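Local coordinates for protein branched-chain phosphotransacylase (Enterococcus faecalis, PDB 1YCO) that probably transfers branched-chain acyl groups between coenzyme A and phosphate, at residues L116-C119 / A120-I123; V134-A137 / K138-A141; V218-I221 / D222-N225. All blocks are in the same frame, centred on the assembly; numbering follows the deposited sequence.

Contact 1: residues L116-C119 / A120-I123; sequences LTDC and AMNI
Asp118 and Asn122 close the turn that leaves strand 113-117, and the aspartate side chain is the one to follow. Its CB leads to CG, which sits 3.4 Å from Asn122 ND2, and there the carboxylate divides. OD1 takes the N-H of Asn122 ND2 at 2.5 Å, modelled short and of doubtful exact length, bent to 153° at the hydrogen. The nitrogen comes to the syn lone pair of OD1, and this oxygen lies close to the plane of the amide, although carboxylate and amide planes are turned 67° apart. OD2 lies 3.4 Å from CB of Met121 and is also bonded to the backbone N of His102, so the carboxylate is held at both oxygens. Asn122 CG stands anti to its own carbonyl carbon (chi1 -56°), which turns the amide toward the Asp118 carboxylate; ND2 also reaches the carbonyl of Leu100. Between the two backbone ends, a water lies 2.6 Å from Asp118 O and 2.9 Å from Asn122 O, bridging the two carbonyls. The loop from the C-terminal end of strand 113-117 into helix 127-143 begins a beta-alpha-beta crossover, leading on to parallel strand 150-154 of the same sheet.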
loop_
_atom_site.group_PDB
_atom_site.type_symbol
_atom_site.label_atom_id
_atom_site.label_comp_id
_atom_site.label_asym_id
_atom_site.label_seq_id
_atom_site.Cartn_x
_atom_site.Cartn_y
_atom_site.Cartn_z
ATOM N N LEU A 116 -5.879 10.676 -4.009
ATOM C CA LEU A 116 -4.787 10.061 -3.280
ATOM C C LEU A 116 -3.604 10.993 -3.459
ATOM O O LEU A 116 -3.301 11.415 -4.578
ATOM C CB LEU A 116 -4.446 8.692 -3.871
ATOM C CG LEU A 116 -3.223 7.962 -3.287
ATOM C CD1 LEU A 116 -3.381 7.742 -1.795
ATOM C CD2 LEU A 116 -3.054 6.634 -4.009
ATOM N N THR A 117 -2.923 11.331 -2.379
ATOM C CA THR A 117 -1.822 12.217 -2.598
ATOM C C THR A 117 -0.474 11.966 -1.999
ATOM O O THR A 117 -0.273 11.630 -0.824
ATOM C CB THR A 117 -2.200 13.695 -2.338
ATOM O OG1 THR A 117 -1.018 14.489 -2.439
ATOM C CG2 THR A 117 -2.819 13.875 -0.985
ATOM N N ASP A 118 0.434 12.157 -2.938
ATOM C CA ASP A 118 1.853 12.075 -2.839
ATOM C C ASP A 118 2.543 10.744 -2.805
ATOM O O ASP A 118 3.119 10.350 -1.806
ATOM C CB ASP A 118 2.352 12.994 -1.752
ATOM C CG ASP A 118 3.419 13.934 -2.281
ATOM O OD1 ASP A 118 3.961 14.731 -1.479
ATOM O OD2 ASP A 118 3.710 13.851 -3.505
ATOM N N CYS A 119 2.522 10.095 -3.963
ATOM C CA CYS A 119 3.178 8.818 -4.151
ATOM C C CYS A 119 4.216 8.918 -5.274
ATOM O O CYS A 119 4.484 7.932 -5.967
ATOM C CB CYS A 119 2.140 7.766 -4.483
ATOM S SG CYS A 119 0.814 8.354 -5.535
ATOM N N ALA A 120 4.796 10.113 -5.446
ATOM C CA ALA A 120 5.811 10.359 -6.478
ATOM C C ALA A 120 6.773 11.522 -6.209
ATOM O O ALA A 120 7.927 11.478 -6.639
ATOM C CB ALA A 120 5.135 10.579 -7.835
ATOM N N MET A 121 6.314 12.553 -5.506
ATOM C CA MET A 121 7.155 13.721 -5.246
ATOM C C MET A 121 7.896 13.760 -3.903
ATOM O O MET A 121 9.121 13.654 -3.857
ATOM C CB MET A 121 6.335 15.013 -5.376
ATOM C CG MET A 121 5.877 15.378 -6.787
ATOM S SD MET A 121 7.231 15.730 -7.970
ATOM C CE MET A 121 7.756 17.338 -7.412
ATOM N N ASN A 122 7.155 13.932 -2.816
ATOM C CA ASN A 122 7.758 14.025 -1.499
ATOM C C ASN A 122 7.960 12.675 -0.831
ATOM O O ASN A 122 7.010 12.034 -0.408
ATOM C CB ASN A 122 6.898 14.959 -0.646
ATOM C CG ASN A 122 6.733 16.338 -1.297
ATOM O OD1 ASN A 122 7.605 17.198 -1.181
ATOM N ND2 ASN A 122 5.629 16.532 -2.016
ATOM N N ILE A 123 9.218 12.260 -0.725
ATOM C CA ILE A 123 9.566 10.974 -0.136
ATOM C C ILE A 123 9.003 10.655 1.241
ATOM O O ILE A 123 8.321 9.646 1.424
ATOM C CB ILE A 123 11.076 10.802 -0.059
ATOM C CG1 ILE A 123 11.672 10.914 -1.463
ATOM C CG2 ILE A 123 11.414 9.422 0.572
ATOM C CD1 ILE A 123 13.197 10.948 -1.474
HETATM O O HOH W 1 4.315 11.335 0.319
#

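Contact 2: residues V134-A137 / K138-A141; sequences VENA and KEVA
Glu135 and Lys138 meet through bends in both chains. The glutamate has CG anti to its carbonyl carbon (chi1 -59°) and folds again at chi2, while the lysine starts with CG anti to the backbone N (chi1 177°) and turns at chi3 (70°). Their chains lie alongside with both tips directed alike, bringing Lys138 NZ to 3.4 Å from Glu135 OE1, a salt bridge whose hydrogen bond is weak; the lysine CE passes 3.7 Å from the same oxygen. Glu182 gives NZ a second salt bridge, so the ammonium is shared between two carboxylates. Glu139 goes another way: its OE2 pairs with Lys97. Val140 lays CG2 3.3 Å from the carbonyl oxygen of Asn136, whose own amide is bonded through ND2 to Ser101 and to the carbonyl of Ile99. The backbone repeats from i to i+4, with Lys138 N to Val134 O at 2.7 Å and Ala141 N to Ala137 O at 3.1 Å. The small Ala137 and Ala141 lie against Ile215 of strand 215-217, and Val134 against Ile151. What results is an amphipathic alpha helix laid on a mixed beta sheet, carrying an i to i+3 Glu-Lys pair, as in alpha/beta folds.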
loop_
_atom_site.group_PDB
_atom_site.type_symbol
_atom_site.label_atom_id
_atom_site.label_comp_id
_atom_site.label_asym_id
_atom_site.label_seq_id
_atom_site.Cartn_x
_atom_site.Cartn_y
_atom_site.Cartn_z
ATOM N N VAL A 134 -1.626 18.658 1.899
ATOM C CA VAL A 134 -3.055 18.698 2.150
ATOM C C VAL A 134 -3.632 19.906 1.404
ATOM O O VAL A 134 -4.576 19.772 0.630
ATOM C CB VAL A 134 -3.345 18.801 3.670
ATOM C CG1 VAL A 134 -4.826 19.000 3.920
ATOM C CG2 VAL A 134 -2.867 17.533 4.370
ATOM N N GLU A 135 -3.037 21.075 1.607
ATOM C CA GLU A 135 -3.490 22.281 0.935
ATOM C C GLU A 135 -3.594 22.082 -0.583
ATOM O O GLU A 135 -4.625 22.392 -1.178
ATOM C CB GLU A 135 -2.539 23.431 1.254
ATOM C CG GLU A 135 -2.439 23.722 2.734
ATOM C CD GLU A 135 -3.724 24.285 3.306
ATOM O OE1 GLU A 135 -4.803 23.707 3.051
ATOM O OE2 GLU A 135 -3.653 25.310 4.022
ATOM N N ASN A 136 -2.534 21.564 -1.202
ATOM C CA ASN A 136 -2.525 21.307 -2.646
ATOM C C ASN A 136 -3.711 20.406 -3.073
ATOM O O ASN A 136 -4.442 20.743 -4.023
ATOM C CB ASN A 136 -1.188 20.660 -3.075
ATOM C CG ASN A 136 -0.048 21.685 -3.278
ATOM O OD1 ASN A 136 -0.116 22.829 -2.810
ATOM N ND2 ASN A 136 1.012 21.259 -3.966
ATOM N N ALA A 137 -3.900 19.279 -2.374
ATOM C CA ALA A 137 -4.994 18.349 -2.675
ATOM C C ALA A 137 -6.353 18.966 -2.350
ATOM O O ALA A 137 -7.339 18.712 -3.048
ATOM C CB ALA A 137 -4.815 17.034 -1.915
ATOM N N LYS A 138 -6.403 19.786 -1.305
ATOM C CA LYS A 138 -7.651 20.450 -0.941
ATOM C C LYS A 138 -8.054 21.404 -2.054
ATOM O O LYS A 138 -9.236 21.537 -2.362
ATOM C CB LYS A 138 -7.509 21.259 0.350
ATOM C CG LYS A 138 -8.786 22.027 0.705
ATOM C CD LYS A 138 -8.556 23.193 1.680
ATOM C CE LYS A 138 -7.795 24.334 1.015
ATOM N NZ LYS A 138 -7.461 25.464 1.932
ATOM N N GLU A 139 -7.074 22.072 -2.651
ATOM C CA GLU A 139 -7.361 23.020 -3.721
ATOM C C GLU A 139 -7.827 22.315 -4.988
ATOM O O GLU A 139 -8.742 22.787 -5.665
ATOM C CB GLU A 139 -6.130 23.879 -4.007
ATOM C CG GLU A 139 -5.657 24.643 -2.778
ATOM C CD GLU A 139 -4.454 25.529 -3.048
ATOM O OE1 GLU A 139 -3.545 25.103 -3.801
ATOM O OE2 GLU A 139 -4.408 26.647 -2.487
ATOM N N VAL A 140 -7.202 21.187 -5.303
ATOM C CA VAL A 140 -7.595 20.427 -6.482
ATOM C C VAL A 140 -9.063 20.010 -6.359
ATOM O O VAL A 140 -9.834 20.169 -7.299
ATOM C CB VAL A 140 -6.729 19.158 -6.657
ATOM C CG1 VAL A 140 -7.304 18.280 -7.770
ATOM C CG2 VAL A 140 -5.305 19.555 -6.996
ATOM N N ALA A 141 -9.443 19.481 -5.198
ATOM C CA ALA A 141 -10.814 19.054 -4.990
ATOM C C ALA A 141 -11.779 20.242 -5.093
ATOM O O ALA A 141 -12.831 20.140 -5.719
ATOM C CB ALA A 141 -10.962 18.361 -3.633
#

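Contact 3: residues V218-I221 / D222-N225; sequences VPTI and DVGN
Val218 begins the turn by packing its CG1 against CG1 of Val223, 3.7 Å away, as the two side chains pass one another, oppositely directed. Gly224 has no side chain here, and Val218 CG2 packs directly on its backbone, 3.9 Å from CA. Pro219 follows, its ring crossing the Val223 side chain at about a right angle, with CD 4.0 Å from Val223 CB. Thr220 is the N-cap residue of helix 221-234, the helix that follows strand 215-217 in this alpha/beta domain. With OG1 set between its backbone N and carbonyl carbon (chi1 67°), the hydroxyl is turned over the first turn, where OG1 lies 3.4 Å from Val223 CG2. The carbonyl oxygen of Thr220 accepts Gly224 N at 3.2 Å in a nearly straight bond (169°), one of the first i to i+4 bonds of the helix. Ile221 continues the pattern, its O receiving Asn225 N at 2.8 Å; CB of Asn225 also lies 3.1 Å from that oxygen. The Ile221 side chain leads off from this turn and packs on Ala156 of the second subunit. Asp222 faces the same neighbour, its OD1 bonded to Ala156 N and Ser166 OG of the second subunit, while Val223 meets its own counterpart, Val223 of that subunit, across the dimer interface.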
loop_
_atom_site.group_PDB
_atom_site.type_symbol
_atom_site.label_atom_id
_atom_site.label_comp_id
_atom_site.label_asym_id
_atom_site.label_seq_id
_atom_site.Cartn_x
_atom_site.Cartn_y
_atom_site.Cartn_z
ATOM N N VAL A 218 -1.190 9.945 2.459
ATOM C CA VAL A 218 -0.259 8.943 2.967
ATOM C C VAL A 218 0.950 9.590 3.624
ATOM O O VAL A 218 1.219 10.762 3.416
ATOM C CB VAL A 218 0.236 8.021 1.845
ATOM C CG1 VAL A 218 -0.948 7.263 1.248
ATOM C CG2 VAL A 218 0.940 8.850 0.781
ATOM N N PRO A 219 1.699 8.817 4.428
ATOM C CA PRO A 219 2.893 9.315 5.130
ATOM C C PRO A 219 4.137 9.354 4.253
ATOM O O PRO A 219 4.983 10.235 4.396
ATOM C CB PRO A 219 3.092 8.300 6.268
ATOM C CG PRO A 219 1.834 7.519 6.329
ATOM C CD PRO A 219 1.346 7.468 4.910
ATOM N N THR A 220 4.239 8.384 3.353
ATOM C CA THR A 220 5.411 8.271 2.513
ATOM C C THR A 220 5.082 7.814 1.096
ATOM O O THR A 220 4.022 7.232 0.844
ATOM C CB THR A 220 6.400 7.261 3.129
ATOM O OG1 THR A 220 5.828 5.947 3.092
ATOM C CG2 THR A 220 6.698 7.624 4.576
ATOM N N ILE A 221 6.010 8.065 0.176
ATOM C CA ILE A 221 5.818 7.658 -1.203
ATOM C C ILE A 221 5.575 6.135 -1.280
ATOM O O ILE A 221 4.766 5.687 -2.083
ATOM C CB ILE A 221 7.043 8.104 -2.096
ATOM C CG1 ILE A 221 6.930 9.597 -2.406
ATOM C CG2 ILE A 221 7.069 7.343 -3.421
ATOM C CD1 ILE A 221 8.008 10.126 -3.330
ATOM N N ASP A 222 6.248 5.353 -0.438
ATOM C CA ASP A 222 6.057 3.901 -0.448
ATOM C C ASP A 222 4.599 3.495 -0.213
ATOM O O ASP A 222 4.059 2.639 -0.916
ATOM C CB ASP A 222 6.952 3.228 0.593
ATOM C CG ASP A 222 8.424 3.269 0.199
ATOM O OD1 ASP A 222 8.778 2.743 -0.880
ATOM O OD2 ASP A 222 9.233 3.839 0.957
ATOM N N VAL A 223 3.956 4.124 0.759
ATOM C CA VAL A 223 2.575 3.807 1.052
ATOM C C VAL A 223 1.689 4.180 -0.153
ATOM O O VAL A 223 0.965 3.344 -0.689
ATOM C CB VAL A 223 2.124 4.555 2.329
ATOM C CG1 VAL A 223 0.663 4.286 2.626
ATOM C CG2 VAL A 223 2.994 4.121 3.506
ATOM N N GLY A 224 1.759 5.432 -0.587
ATOM C CA GLY A 224 0.961 5.866 -1.719
ATOM C C GLY A 224 1.176 5.070 -2.999
ATOM O O GLY A 224 0.220 4.754 -3.721
ATOM N N ASN A 225 2.437 4.760 -3.289
ATOM C CA ASN A 225 2.807 3.991 -4.475
ATOM C C ASN A 225 2.203 2.596 -4.410
ATOM O O ASN A 225 1.580 2.129 -5.359
ATOM C CB ASN A 225 4.335 3.850 -4.584
ATOM C CG ASN A 225 4.767 2.967 -5.759
ATOM O OD1 ASN A 225 4.870 3.436 -6.885
ATOM N ND2 ASN A 225 5.009 1.685 -5.493
#

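Overall arrangement
Along the chain the three contacts come in series, and all belong to the part of the fold built round the mixed sheet. Contact 1 leaves strand 113-117, contact 2 lies on helix 127-143, which follows it, and contact 3 leads from strand 215-217 into helix 221-234. The centres of contacts 1 and 3 are only 6 Å apart: Ile123 O probably accepts Ile221 N, and Cys119 packs on the backbone of Gly224 and Asn225, joining two neighbouring strand exits. Contact 2 lies about 13 Å from contact 1, centre to centre, touching it through Thr117 and Ala137, and about 17 Å from contact 3 without touching it. Thus contact 1 connects the helix on the sheet with the dimer-facing turn.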